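Local structure of TRAS1 ORF2p (Bombyx mori, 1WDU) at residues Q173-G176 with T177-E180; I137-V140 with E141-M144. The protein probably cuts telomeric repeat DNA through this N-terminal endonuclease domain of a telomere-specific non-LTR retrotransposon, opening the target site at which the element inserts. The protein carries 1 engineered substitution. One frame throughout, in Å; residues are numbered along the deposited sequence.

Contact 1 (Q173-G176 with T177-E180); sequences QLMG and TLGE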
ATOM      1  N   GLN A 173      -3.420  18.232  -1.907  1.00 30.28           N
ATOM      2  CA  GLN A 173      -2.899  18.193  -0.537  1.00 31.46           C
ATOM      3  C   GLN A 173      -1.901  17.053  -0.383  1.00 31.44           C
ATOM      4  O   GLN A 173      -0.835  17.230   0.216  1.00 32.44           O
ATOM      5  CB  GLN A 173      -4.029  18.028   0.489  1.00 33.59           C
ATOM      6  CG  GLN A 173      -4.888  19.287   0.677  1.00 36.37           C
ATOM      7  CD  GLN A 173      -5.623  19.313   2.013  1.00 37.55           C
ATOM      8  OE1 GLN A 173      -4.998  19.296   3.079  1.00 36.41           O
ATOM      9  NE2 GLN A 173      -6.958  19.354   1.960  1.00 36.20           N
ATOM     10  N   LEU A 174      -2.241  15.882  -0.925  1.00 31.91           N
ATOM     11  CA  LEU A 174      -1.339  14.725  -0.850  1.00 31.83           C
ATOM     12  C   LEU A 174      -0.036  15.032  -1.591  1.00 32.02           C
ATOM     13  O   LEU A 174       1.046  14.784  -1.071  1.00 32.53           O
ATOM     14  CB  LEU A 174      -2.006  13.474  -1.449  1.00 31.62           C
ATOM     15  CG  LEU A 174      -1.177  12.178  -1.476  1.00 32.09           C
ATOM     16  CD1 LEU A 174      -0.563  11.923  -0.112  1.00 31.88           C
ATOM     17  CD2 LEU A 174      -2.062  11.003  -1.889  1.00 30.63           C
ATOM     18  N   MET A 175      -0.139  15.572  -2.804  1.00 32.64           N
ATOM     19  CA  MET A 175       1.057  15.919  -3.575  1.00 32.95           C
ATOM     20  C   MET A 175       1.921  16.919  -2.806  1.00 33.88           C
ATOM     21  O   MET A 175       3.150  16.817  -2.799  1.00 32.92           O
ATOM     22  CB  MET A 175       0.678  16.529  -4.932  1.00 34.83           C
ATOM     23  CG  MET A 175       0.381  15.517  -6.040  1.00 34.48           C
ATOM     24  SD  MET A 175       1.711  14.289  -6.253  1.00 41.11           S
ATOM     25  CE  MET A 175       2.987  15.268  -7.075  1.00 32.63           C
ATOM     26  N   GLY A 176       1.269  17.891  -2.167  1.00 34.81           N
ATOM     27  CA  GLY A 176       1.991  18.896  -1.405  1.00 34.18           C
ATOM     28  C   GLY A 176       2.786  18.230  -0.302  1.00 35.66           C
ATOM     29  O   GLY A 176       3.962  18.535  -0.082  1.00 36.32           O
ATOM     30  N   THR A 177       2.133  17.308   0.398  1.00 35.17           N
ATOM     31  CA  THR A 177       2.784  16.573   1.468  1.00 33.59           C
ATOM     32  C   THR A 177       3.936  15.753   0.891  1.00 33.93           C
ATOM     33  O   THR A 177       5.029  15.725   1.457  1.00 33.61           O
ATOM     34  CB  THR A 177       1.775  15.656   2.177  1.00 33.77           C
ATOM     35  OG1 THR A 177       0.761  16.467   2.784  1.00 32.70           O
ATOM     36  CG2 THR A 177       2.452  14.817   3.244  1.00 33.46           C
ATOM     37  N   LEU A 178       3.707  15.089  -0.237  1.00 33.86           N
ATOM     38  CA  LEU A 178       4.781  14.303  -0.838  1.00 36.13           C
ATOM     39  C   LEU A 178       5.986  15.190  -1.114  1.00 36.51           C
ATOM     40  O   LEU A 178       7.122  14.814  -0.820  1.00 35.30           O
ATOM     41  CB  LEU A 178       4.316  13.649  -2.135  1.00 35.86           C
ATOM     42  CG  LEU A 178       3.673  12.264  -2.020  1.00 38.92           C
ATOM     43  CD1 LEU A 178       2.768  12.177  -0.796  1.00 38.02           C
ATOM     44  CD2 LEU A 178       2.907  11.985  -3.308  1.00 37.32           C
ATOM     45  N   GLY A 179       5.726  16.374  -1.671  1.00 38.08           N
ATOM     46  CA  GLY A 179       6.791  17.313  -1.983  1.00 38.92           C
ATOM     47  C   GLY A 179       7.643  17.702  -0.786  1.00 40.40           C
ATOM     48  O   GLY A 179       8.864  17.786  -0.887  1.00 40.36           O
ATOM     49  N   GLU A 180       7.002  17.940   0.351  1.00 41.84           N
ATOM     50  CA  GLU A 180       7.712  18.312   1.567  1.00 44.85           C
ATOM     51  C   GLU A 180       8.575  17.176   2.105  1.00 45.56           C
ATOM     52  O   GLU A 180       9.631  17.412   2.703  1.00 46.21           O
ATOM     53  CB  GLU A 180       6.715  18.723   2.651  1.00 47.33           C
ATOM     54  CG  GLU A 180       6.115  20.102   2.477  1.00 51.45           C
ATOM     55  CD  GLU A 180       4.840  20.274   3.285  1.00 55.00           C
ATOM     56  OE1 GLU A 180       4.794  19.794   4.443  1.00 55.05           O
ATOM     57  OE2 GLU A 180       3.887  20.893   2.760  1.00 56.14           O
TER
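T177 grips the carbonyl oxygen of Q173 twice. Its backbone N donates to Q173 O over 3.0 Å, and its hydroxyl OG1 donates to the same oxygen over 3.1 Å, the two donors coming in from opposite faces of the carbonyl plane. The first torsion of T177 (chi1 -63°) sets OG1 beside its own backbone N and turns it back along the helix, so a threonine can meet its own side-chain hydrogen-bonding need where it is buried. Replacing T177 by alanine keeps the backbone bond but would probably leave Q173 O gripped by a single donor. The backbone continues in i to i+4 bonds, from L178 N to L174 O (2.8 Å), G179 N to M175 O and E180 N to G176 O. The carboxylate of E180 has its partner in K138 of helix 131-142. On the buried side the branched ends of L174 and L178 meet CD1 to CD1 at 3.4 Å, a close fit; the other methyl of L178, CD2, lies 3.9 Å from M175 SD. Leucines and a flexible methionine suit this side, where L134, W162 and I185 also pack. The pattern is that of an amphipathic helix, here 169-181, in an outer helical layer of the alpha/beta sandwich of the DNase I-like fold.

Contact 2 (I137-V140 with E141-M144); sequences IKRV and ERKM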
ATOM      1  N   ILE A 137       1.324  10.638   7.871  1.00 35.45           N
ATOM      2  CA  ILE A 137       2.374  10.340   6.900  1.00 35.30           C
ATOM      3  C   ILE A 137       3.644  11.043   7.346  1.00 35.47           C
ATOM      4  O   ILE A 137       4.721  10.457   7.327  1.00 36.53           O
ATOM      5  CB  ILE A 137       2.005  10.813   5.462  1.00 35.58           C
ATOM      6  CG1 ILE A 137       0.757  10.068   4.976  1.00 34.32           C
ATOM      7  CG2 ILE A 137       3.189  10.597   4.500  1.00 30.29           C
ATOM      8  CD1 ILE A 137       0.861   8.567   5.071  1.00 34.86           C
ATOM      9  N   LYS A 138       3.505  12.301   7.757  1.00 37.91           N
ATOM     10  CA  LYS A 138       4.643  13.084   8.230  1.00 39.64           C
ATOM     11  C   LYS A 138       5.277  12.414   9.446  1.00 37.93           C
ATOM     12  O   LYS A 138       6.484  12.199   9.483  1.00 38.00           O
ATOM     13  CB  LYS A 138       4.200  14.505   8.599  1.00 42.83           C
ATOM     14  CG  LYS A 138       3.630  15.301   7.429  1.00 48.19           C
ATOM     15  CD  LYS A 138       3.476  16.787   7.761  1.00 49.48           C
ATOM     16  CE  LYS A 138       3.040  17.584   6.527  1.00 52.08           C
ATOM     17  NZ  LYS A 138       2.893  19.054   6.782  1.00 52.35           N
ATOM     18  N   ARG A 139       4.447  12.083  10.431  1.00 38.13           N
ATOM     19  CA  ARG A 139       4.907  11.434  11.655  1.00 38.38           C
ATOM     20  C   ARG A 139       5.724  10.182  11.343  1.00 39.31           C
ATOM     21  O   ARG A 139       6.771   9.949  11.959  1.00 38.63           O
ATOM     22  CB  ARG A 139       3.706  11.077  12.536  1.00 38.80           C
ATOM     23  CG  ARG A 139       4.059  10.465  13.891  1.00 39.81           C
ATOM     24  CD  ARG A 139       2.927  10.695  14.893  1.00 40.95           C
ATOM     25  NE  ARG A 139       3.238  10.187  16.226  1.00 44.66           N
ATOM     26  CZ  ARG A 139       3.090   8.919  16.606  1.00 46.00           C
ATOM     27  NH1 ARG A 139       2.626   8.016  15.750  1.00 45.83           N
ATOM     28  NH2 ARG A 139       3.405   8.555  17.844  1.00 45.83           N
ATOM     29  N   VAL A 140       5.252   9.385  10.383  1.00 38.89           N
ATOM     30  CA  VAL A 140       5.961   8.163   9.999  1.00 38.81           C
ATOM     31  C   VAL A 140       7.297   8.514   9.357  1.00 40.23           C
ATOM     32  O   VAL A 140       8.313   7.909   9.662  1.00 40.40           O
ATOM     33  CB  VAL A 140       5.133   7.301   8.991  1.00 37.13           C
ATOM     34  CG1 VAL A 140       5.983   6.171   8.451  1.00 34.15           C
ATOM     35  CG2 VAL A 140       3.897   6.729   9.672  1.00 34.45           C
ATOM     36  N   GLU A 141       7.289   9.510   8.476  1.00 42.47           N
ATOM     37  CA  GLU A 141       8.497   9.928   7.776  1.00 44.71           C
ATOM     38  C   GLU A 141       9.606  10.462   8.698  1.00 47.24           C
ATOM     39  O   GLU A 141      10.766  10.059   8.577  1.00 46.98           O
ATOM     40  CB  GLU A 141       8.126  10.978   6.721  1.00 45.93           C
ATOM     41  CG  GLU A 141       9.023  11.008   5.482  1.00 47.85           C
ATOM     42  CD  GLU A 141      10.301  11.798   5.684  1.00 51.61           C
ATOM     43  OE1 GLU A 141      11.125  11.842   4.743  1.00 53.52           O
ATOM     44  OE2 GLU A 141      10.482  12.381   6.775  1.00 53.52           O
ATOM     45  N   ARG A 142       9.260  11.354   9.625  1.00 48.73           N
ATOM     46  CA  ARG A 142      10.270  11.927  10.516  1.00 51.72           C
ATOM     47  C   ARG A 142      10.733  10.965  11.605  1.00 52.65           C
ATOM     48  O   ARG A 142      11.924  10.829  11.857  1.00 52.72           O
ATOM     49  CB  ARG A 142       9.755  13.220  11.169  1.00 52.98           C
ATOM     50  CG  ARG A 142       8.751  13.024  12.298  1.00 55.07           C
ATOM     51  CD  ARG A 142       8.490  14.336  13.032  1.00 57.50           C
ATOM     52  NE  ARG A 142       8.435  14.151  14.483  1.00 60.16           N
ATOM     53  CZ  ARG A 142       7.458  13.523  15.132  1.00 60.88           C
ATOM     54  NH1 ARG A 142       6.430  13.016  14.468  1.00 61.66           N
ATOM     55  NH2 ARG A 142       7.521  13.382  16.451  1.00 61.54           N
ATOM     56  N   LYS A 143       9.780  10.297  12.240  1.00 53.73           N
ATOM     57  CA  LYS A 143      10.071   9.366  13.313  1.00 55.33           C
ATOM     58  C   LYS A 143      10.575   8.029  12.779  1.00 56.13           C
ATOM     59  O   LYS A 143      10.709   7.069  13.532  1.00 57.16           O
ATOM     60  CB  LYS A 143       8.801   9.158  14.147  1.00 56.34           C
ATOM     61  CG  LYS A 143       8.982   8.362  15.419  1.00 57.66           C
ATOM     62  CD  LYS A 143       7.745   8.472  16.295  1.00 59.93           C
ATOM     63  CE  LYS A 143       7.972   7.825  17.652  1.00 62.25           C
ATOM     64  NZ  LYS A 143       6.824   8.036  18.576  1.00 64.00           N
ATOM     65  N   MET A 144      10.874   7.971  11.487  1.00 57.01           N
ATOM     66  CA  MET A 144      11.333   6.723  10.890  1.00 59.07           C
ATOM     67  C   MET A 144      12.468   6.904   9.882  1.00 59.35           C
ATOM     68  O   MET A 144      12.777   5.987   9.118  1.00 59.91           O
ATOM     69  CB  MET A 144      10.149   6.029  10.211  1.00 59.57           C
ATOM     70  CG  MET A 144      10.242   4.526  10.140  1.00 61.15           C
ATOM     71  SD  MET A 144      10.370   3.803  11.779  1.00 62.10           S
ATOM     72  CE  MET A 144      12.062   3.150  11.678  1.00 60.66           C
TER
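R139 and R142 cross at a slant near the end of helix 131-142, the helix of a beta-alpha-beta unit whose strands are 116-123 and 149-154. Their guanidinium planes stand 49° apart and do not stack. Instead NH1 of R142 comes up to the aliphatic stem of R139, 3.5 Å from R139 CG, which lies at the edge of the R142 guanidinium, near its plane. R142 gets there because its CG sits between the backbone N and the carbonyl carbon (chi1 76°) and its chain bends again at chi3. R139 runs extended in the same direction as K143. Long basic chains suit this outer side of the helix, where R142 and K143 are exposed to solvent; the head of R139 is held instead by Q99 O, to which its NH1 donates. On the inner side V140 is a compact branched residue turned to F151, I105 and V107, and I137 shares F151. The backbone bonds run from E141 N to I137 O, from R142 N to K138 O at 2.9 Å, and last from K143 N to R139 O, as K143 leaves helical geometry. Beyond them two like charges, probably mildly repulsive, stand together: R139 NH2 and K143 NZ, 3.5 Å apart.

From the N terminus, the chain leaves strand 116-123 and enters helix 131-142, where contact 2 spans the C-terminal turns and the exit toward strand 149-154. After that strand it reaches helix 169-181, whose later turns hold contact 1, before strand 184-185. Each contact is local, made of i to i+4 bonds over about two turns, and closes no long loop; the two follow in series, neither enclosing nor crossing the other. The centres of contacts 1 and 2 are about 13 Å apart. A salt bridge joins them directly, K138 NZ to E180 OE1 at 3.1 Å, while L181 touches I137 and E141, tying the two helices together beside the sheet that holds strands 116-123 and 149-154.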